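Local coordinates for protein AAC3-I (Uncultured bacterium, PDB 5HMN) that probably transfers an acetyl group from acetyl-coenzyme A to aminoglycoside antibiotics, as a GNAT-fold N-acetyltransferase that would confer resistance to these drugs, at residues E129-P132 / A133-Y137; A103-E106 / K107-L111. All coordinates share one frame; numbering follows the deposited sequence.

Both contacts are local, each made along one helix or its N-terminal end in the same GNAT domain. Interaction 2 comes first along the chain, in the middle of helix 100-115, the crossover helix between strands 82-91 and 119-124; interaction 1 follows at the start of helix 131-140, after strand 119-124. Their centres lie 18 Å apart, yet the helices meet where I105 CD1 packs on L136 CD2 and Y137 CE1, each pair at 4.2 Å. Coenzyme A draws on both helices: A101 and T102, just ahead of interaction 2, hydrogen-bond it, while interaction 1 lies along the cofactor from its adenine to its pantetheine arm. L136 touches both coenzyme A and L89 of strand 82-91, on which Y137 and I105 also pack.

Interaction 1 (E129-P132 / A133-Y137); sequences EDEP and AIALY. With COA (coenzyme A), chain J.
The carbonyl of D130 accepts the backbone N-H of I134, N to O 2.9 Å, and more weakly that of A133, so one oxygen is gripped twice near the N-terminal end of helix 131-140, the helix that follows strand 119-124 in the GNAT fold. The two following i to i+4 bonds are A135 N to E131 O at 2.6 Å and L136 N to P132 O. The chain of E131 leaves with CG anti to the backbone N (chi1 -177°) and bends at chi2, which turns its carboxylate onto the I134 side chain: the two side chains cross at about a right angle, with OE1 3.2 Å from I134 CB. I134 CD1 lies near both E131 OE1 and D130 CB, 3.9 Å from the latter, and the same isoleucine packs on L147 of the second subunit. Another flank of the turn lines the coenzyme A pocket. The thiol sulfur S1P sits in the plane of the Y137 ring at its edge, but it is modelled too near Y137 OH, at 2.5 Å, and its placement is doubtful. A133 CA lies beside the pantetheine methyl CEP, and L136 CD1 against the ribose carbon C5B. P132 CB is 3.3 Å from the adenine amino nitrogen N6A, and A135 CB 3.5 Å from the ring nitrogen N3A.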
loop_
_atom_site.group_PDB
_atom_site.type_symbol
_atom_site.label_atom_id
_atom_site.label_comp_id
_atom_site.label_asym_id
_atom_site.label_seq_id
_atom_site.Cartn_x
_atom_site.Cartn_y
_atom_site.Cartn_z
ATOM N N GLU C 129 12.407 -10.387 -15.626
ATOM C CA GLU C 129 11.045 -10.784 -15.970
ATOM C C GLU C 129 10.115 -9.570 -16.160
ATOM O O GLU C 129 8.982 -9.698 -16.633
ATOM C CB GLU C 129 10.542 -11.750 -14.873
ATOM C CG GLU C 129 9.042 -11.854 -14.616
ATOM C CD GLU C 129 8.475 -10.624 -13.937
ATOM O OE1 GLU C 129 9.193 -10.022 -13.114
ATOM O OE2 GLU C 129 7.330 -10.244 -14.255
ATOM N N ASP C 130 10.624 -8.385 -15.847
ATOM C CA ASP C 130 9.782 -7.226 -15.577
ATOM C C ASP C 130 9.477 -6.268 -16.728
ATOM O O ASP C 130 8.415 -5.652 -16.733
ATOM C CB ASP C 130 10.419 -6.425 -14.449
ATOM C CG ASP C 130 10.337 -7.137 -13.126
ATOM O OD1 ASP C 130 9.206 -7.459 -12.712
ATOM O OD2 ASP C 130 11.395 -7.386 -12.507
ATOM N N GLU C 131 10.393 -6.115 -17.682
ATOM C CA GLU C 131 10.265 -5.023 -18.656
ATOM C C GLU C 131 8.953 -5.006 -19.457
ATOM O O GLU C 131 8.505 -3.931 -19.856
ATOM C CB GLU C 131 11.457 -5.018 -19.623
ATOM C CG GLU C 131 11.450 -3.855 -20.632
ATOM C CD GLU C 131 11.584 -2.477 -19.986
ATOM O OE1 GLU C 131 11.942 -2.398 -18.792
ATOM O OE2 GLU C 131 11.330 -1.467 -20.679
ATOM N N PRO C 132 8.332 -6.180 -19.703
ATOM C CA PRO C 132 6.957 -6.094 -20.213
ATOM C C PRO C 132 6.055 -5.232 -19.328
ATOM O O PRO C 132 5.298 -4.409 -19.847
ATOM C CB PRO C 132 6.481 -7.554 -20.213
ATOM C CG PRO C 132 7.693 -8.396 -19.841
ATOM C CD PRO C 132 8.894 -7.520 -19.929
ATOM N N ALA C 133 6.145 -5.415 -18.015
ATOM C CA ALA C 133 5.383 -4.602 -17.074
ATOM C C ALA C 133 5.919 -3.169 -17.032
ATOM O O ALA C 133 5.153 -2.213 -16.955
ATOM C CB ALA C 133 5.418 -5.223 -15.682
ATOM N N ILE C 134 7.238 -3.029 -17.083
ATOM C CA ILE C 134 7.859 -1.708 -17.060
ATOM C C ILE C 134 7.513 -0.912 -18.317
ATOM O O ILE C 134 7.257 0.288 -18.242
ATOM C CB ILE C 134 9.387 -1.809 -16.918
ATOM C CG1 ILE C 134 9.747 -2.586 -15.653
ATOM C CG2 ILE C 134 10.020 -0.425 -16.883
ATOM C CD1 ILE C 134 11.232 -2.690 -15.407
ATOM N N ALA C 135 7.496 -1.581 -19.466
ATOM C CA ALA C 135 7.079 -0.936 -20.709
ATOM C C ALA C 135 5.617 -0.521 -20.613
ATOM O O ALA C 135 5.220 0.524 -21.130
ATOM C CB ALA C 135 7.297 -1.856 -21.896
ATOM N N LEU C 136 4.823 -1.353 -19.944
ATOM C CA LEU C 136 3.414 -1.070 -19.704
ATOM C C LEU C 136 3.233 0.129 -18.782
ATOM O O LEU C 136 2.416 1.005 -19.038
ATOM C CB LEU C 136 2.720 -2.294 -19.097
ATOM C CG LEU C 136 1.267 -2.117 -18.651
ATOM C CD1 LEU C 136 0.325 -2.136 -19.840
ATOM C CD2 LEU C 136 0.879 -3.187 -17.637
ATOM N N TYR C 137 3.984 0.157 -17.692
ATOM C CA TYR C 137 3.824 1.218 -16.711
ATOM C C TYR C 137 4.425 2.542 -17.189
ATOM O O TYR C 137 3.945 3.613 -16.816
ATOM C CB TYR C 137 4.450 0.798 -15.381
ATOM C CG TYR C 137 3.718 -0.345 -14.716
ATOM C CD1 TYR C 137 2.349 -0.508 -14.883
ATOM C CD2 TYR C 137 4.396 -1.265 -13.930
ATOM C CE1 TYR C 137 1.673 -1.554 -14.278
ATOM C CE2 TYR C 137 3.729 -2.313 -13.321
ATOM C CZ TYR C 137 2.370 -2.452 -13.499
ATOM O OH TYR C 137 1.705 -3.495 -12.895
HETATM N N1A COA J . 7.404 -6.131 -24.310
HETATM C C2A COA J . 7.389 -4.817 -24.660
HETATM N N3A COA J . 6.337 -4.015 -24.447
HETATM C C4A COA J . 5.261 -4.544 -23.851
HETATM C C5A COA J . 5.242 -5.838 -23.505
HETATM C C6A COA J . 6.321 -6.640 -23.743
HETATM N N6A COA J . 6.604 -8.005 -23.486
HETATM N N7A COA J . 4.068 -6.091 -22.956
HETATM C C8A COA J . 3.341 -4.964 -22.979
HETATM N N9A COA J . 4.091 -4.014 -23.532
HETATM C C1B COA J . 3.750 -2.703 -23.743
HETATM C C2B COA J . 3.473 -2.438 -24.995
HETATM O O2B COA J . 3.703 -1.030 -25.225
HETATM C C3B COA J . 1.976 -2.652 -25.112
HETATM O O3B COA J . 1.413 -1.988 -26.092
HETATM P P3B COA J . 1.477 -2.467 -27.585
HETATM O O7A COA J . 0.528 -1.631 -28.323
HETATM O O8A COA J . 2.817 -2.229 -28.100
HETATM O O9A COA J . 1.176 -3.909 -27.783
HETATM C C4B COA J . 1.524 -2.102 -23.702
HETATM O O4B COA J . 2.454 -2.354 -22.855
HETATM C C5B COA J . 0.227 -2.803 -23.247
HETATM O O5B COA J . 0.278 -4.196 -23.373
HETATM P P1A COA J . -0.882 -5.055 -22.813
HETATM O O1A COA J . -1.265 -5.971 -23.841
HETATM O O2A COA J . -1.976 -4.215 -22.461
HETATM O O3A COA J . -0.286 -5.897 -21.697
HETATM P P2A COA J . -0.642 -7.351 -21.349
HETATM O O4A COA J . -2.035 -7.537 -21.419
HETATM O O5A COA J . 0.054 -8.216 -22.219
HETATM O O6A COA J . -0.029 -7.705 -19.974
HETATM C CBP COA J . 1.522 -7.882 -18.211
HETATM C CCP COA J . 1.123 -7.148 -19.503
HETATM C CDP COA J . 0.408 -7.789 -17.186
HETATM C CEP COA J . 2.767 -7.218 -17.595
HETATM C CAP COA J . 1.814 -9.310 -18.573
HETATM O OAP COA J . 2.979 -9.321 -19.277
HETATM C C9P COA J . 2.001 -10.192 -17.375
HETATM O O9P COA J . 1.089 -10.674 -16.828
HETATM N N8P COA J . 3.290 -10.501 -16.895
HETATM C C7P COA J . 3.519 -11.352 -15.804
HETATM C C6P COA J . 3.311 -10.749 -14.403
HETATM C C5P COA J . 3.793 -9.299 -14.167
HETATM O O5P COA J . 4.873 -8.910 -14.548
HETATM N N4P COA J . 2.897 -8.443 -13.448
HETATM C C3P COA J . 3.149 -7.077 -13.128
HETATM C C2P COA J . 2.852 -6.768 -11.638
HETATM S S1P COA J . 2.929 -5.004 -11.367
#

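Interaction 2 (A103-E106 / K107-L111); sequences ALIE and KLKEL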
loop_
_atom_site.group_PDB
_atom_site.type_symbol
_atom_site.label_atom_id
_atom_site.label_comp_id
_atom_site.label_asym_id
_atom_site.label_seq_id
_atom_site.Cartn_x
_atom_site.Cartn_y
_atom_site.Cartn_z
ATOM N N ALA C 103 -6.640 -2.581 -20.456
ATOM C CA ALA C 103 -8.078 -2.515 -20.205
ATOM C C ALA C 103 -8.384 -2.604 -18.716
ATOM O O ALA C 103 -9.293 -1.940 -18.218
ATOM C CB ALA C 103 -8.801 -3.623 -20.963
ATOM N N LEU C 104 -7.621 -3.425 -18.003
ATOM C CA LEU C 104 -7.783 -3.548 -16.559
ATOM C C LEU C 104 -7.468 -2.227 -15.848
ATOM O O LEU C 104 -8.184 -1.809 -14.943
ATOM C CB LEU C 104 -6.883 -4.660 -16.017
ATOM C CG LEU C 104 -7.340 -6.088 -16.318
ATOM C CD1 LEU C 104 -6.221 -7.074 -16.032
ATOM C CD2 LEU C 104 -8.567 -6.421 -15.486
ATOM N N ILE C 105 -6.394 -1.577 -16.270
ATOM C CA ILE C 105 -5.974 -0.325 -15.649
ATOM C C ILE C 105 -6.933 0.800 -16.020
ATOM O O ILE C 105 -7.238 1.666 -15.202
ATOM C CB ILE C 105 -4.532 0.032 -16.051
ATOM C CG1 ILE C 105 -3.576 -1.049 -15.537
ATOM C CG2 ILE C 105 -4.125 1.395 -15.494
ATOM C CD1 ILE C 105 -2.136 -0.847 -15.920
ATOM N N GLU C 106 -7.430 0.768 -17.255
ATOM C CA GLU C 106 -8.411 1.749 -17.701
ATOM C C GLU C 106 -9.677 1.654 -16.854
ATOM O O GLU C 106 -10.294 2.667 -16.521
ATOM C CB GLU C 106 -8.741 1.549 -19.182
ATOM C CG GLU C 106 -9.795 2.503 -19.717
ATOM C CD GLU C 106 -9.816 2.567 -21.232
ATOM O OE1 GLU C 106 -9.697 1.502 -21.877
ATOM O OE2 GLU C 106 -9.946 3.684 -21.777
ATOM N N LYS C 107 -10.047 0.428 -16.500
ATOM C CA LYS C 107 -11.191 0.179 -15.633
ATOM C C LYS C 107 -10.931 0.701 -14.227
ATOM O O LYS C 107 -11.825 1.250 -13.582
ATOM C CB LYS C 107 -11.509 -1.313 -15.587
ATOM C CG LYS C 107 -12.562 -1.704 -14.570
ATOM C CD LYS C 107 -13.941 -1.256 -15.000
ATOM C CE LYS C 107 -14.998 -1.782 -14.046
ATOM N NZ LYS C 107 -16.366 -1.358 -14.452
ATOM N N LEU C 108 -9.702 0.529 -13.754
ATOM C CA LEU C 108 -9.337 0.983 -12.416
ATOM C C LEU C 108 -9.366 2.509 -12.340
ATOM O O LEU C 108 -9.688 3.079 -11.299
ATOM C CB LEU C 108 -7.956 0.454 -12.028
ATOM C CG LEU C 108 -7.547 0.656 -10.568
ATOM C CD1 LEU C 108 -8.527 -0.051 -9.642
ATOM C CD2 LEU C 108 -6.131 0.161 -10.330
ATOM N N LYS C 109 -9.034 3.161 -13.451
ATOM C CA LYS C 109 -9.081 4.619 -13.539
ATOM C C LYS C 109 -10.498 5.151 -13.361
ATOM O O LYS C 109 -10.736 6.047 -12.553
ATOM C CB LYS C 109 -8.524 5.099 -14.881
ATOM C CG LYS C 109 -7.018 4.962 -15.030
ATOM C CD LYS C 109 -6.558 5.541 -16.358
ATOM C CE LYS C 109 -5.047 5.474 -16.502
ATOM N NZ LYS C 109 -4.579 6.093 -17.773
ATOM N N GLU C 110 -11.443 4.607 -14.127
ATOM C CA GLU C 110 -12.826 5.070 -14.043
ATOM C C GLU C 110 -13.450 4.681 -12.704
ATOM O O GLU C 110 -14.379 5.331 -12.230
ATOM C CB GLU C 110 -13.657 4.525 -15.209
ATOM C CG GLU C 110 -13.775 3.020 -15.254
ATOM C CD GLU C 110 -14.578 2.535 -16.449
ATOM O OE1 GLU C 110 -14.187 2.838 -17.597
ATOM O OE2 GLU C 110 -15.602 1.852 -16.238
ATOM N N LEU C 111 -12.925 3.627 -12.085
ATOM C CA LEU C 111 -13.341 3.265 -10.735
ATOM C C LEU C 111 -12.753 4.241 -9.722
ATOM O O LEU C 111 -13.395 4.587 -8.729
ATOM C CB LEU C 111 -12.917 1.837 -10.397
ATOM C CG LEU C 111 -13.794 0.704 -10.927
ATOM C CD1 LEU C 111 -13.213 -0.637 -10.516
ATOM C CD2 LEU C 111 -15.217 0.848 -10.420
#
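K109 lays the start of its aliphatic chain over the carbonyl of I105, with CG 3.3 Å from I105 O. A chi1 of -72° swings CG away from the K109 carbonyl, and the chain then runs extended, bringing CE alongside I105 CG2 at 4.3 Å while the ammonium end leads away. CB of the same lysine touches E106 O, and its side chain also packs on L140 of helix 131-140 and P152 of the second subunit. One residue back, L108 sets CB 3.5 Å from I105 O. K107 CB rests against the carbonyl oxygens of L104 and A103. Four backbone bonds of the i to i+4 kind tie the turns: K107 N to A103 O, L108 N to L104 O, K109 N to I105 O at 2.9 Å, and E110 N to E106 O, longer at 3.3 Å. This is the crossover helix of the beta-alpha-beta unit built from strand 82-91, helix 100-115 and strand 119-124 of the GNAT fold. Its buried flank rests on the sheet: L104 and I105 meet L89, and L108 meets I84 and I86. L104 packs on V7 and L57, and K107, at the border, also touches both. On the exposed flank, a chi1 of 62° wedges E110 CG among its own main-chain atoms and places it 3.7 Å from E106 O. The K107 chain kinks past CB, and its NZ makes a long salt bridge of 3.8 Å to E110 OE2.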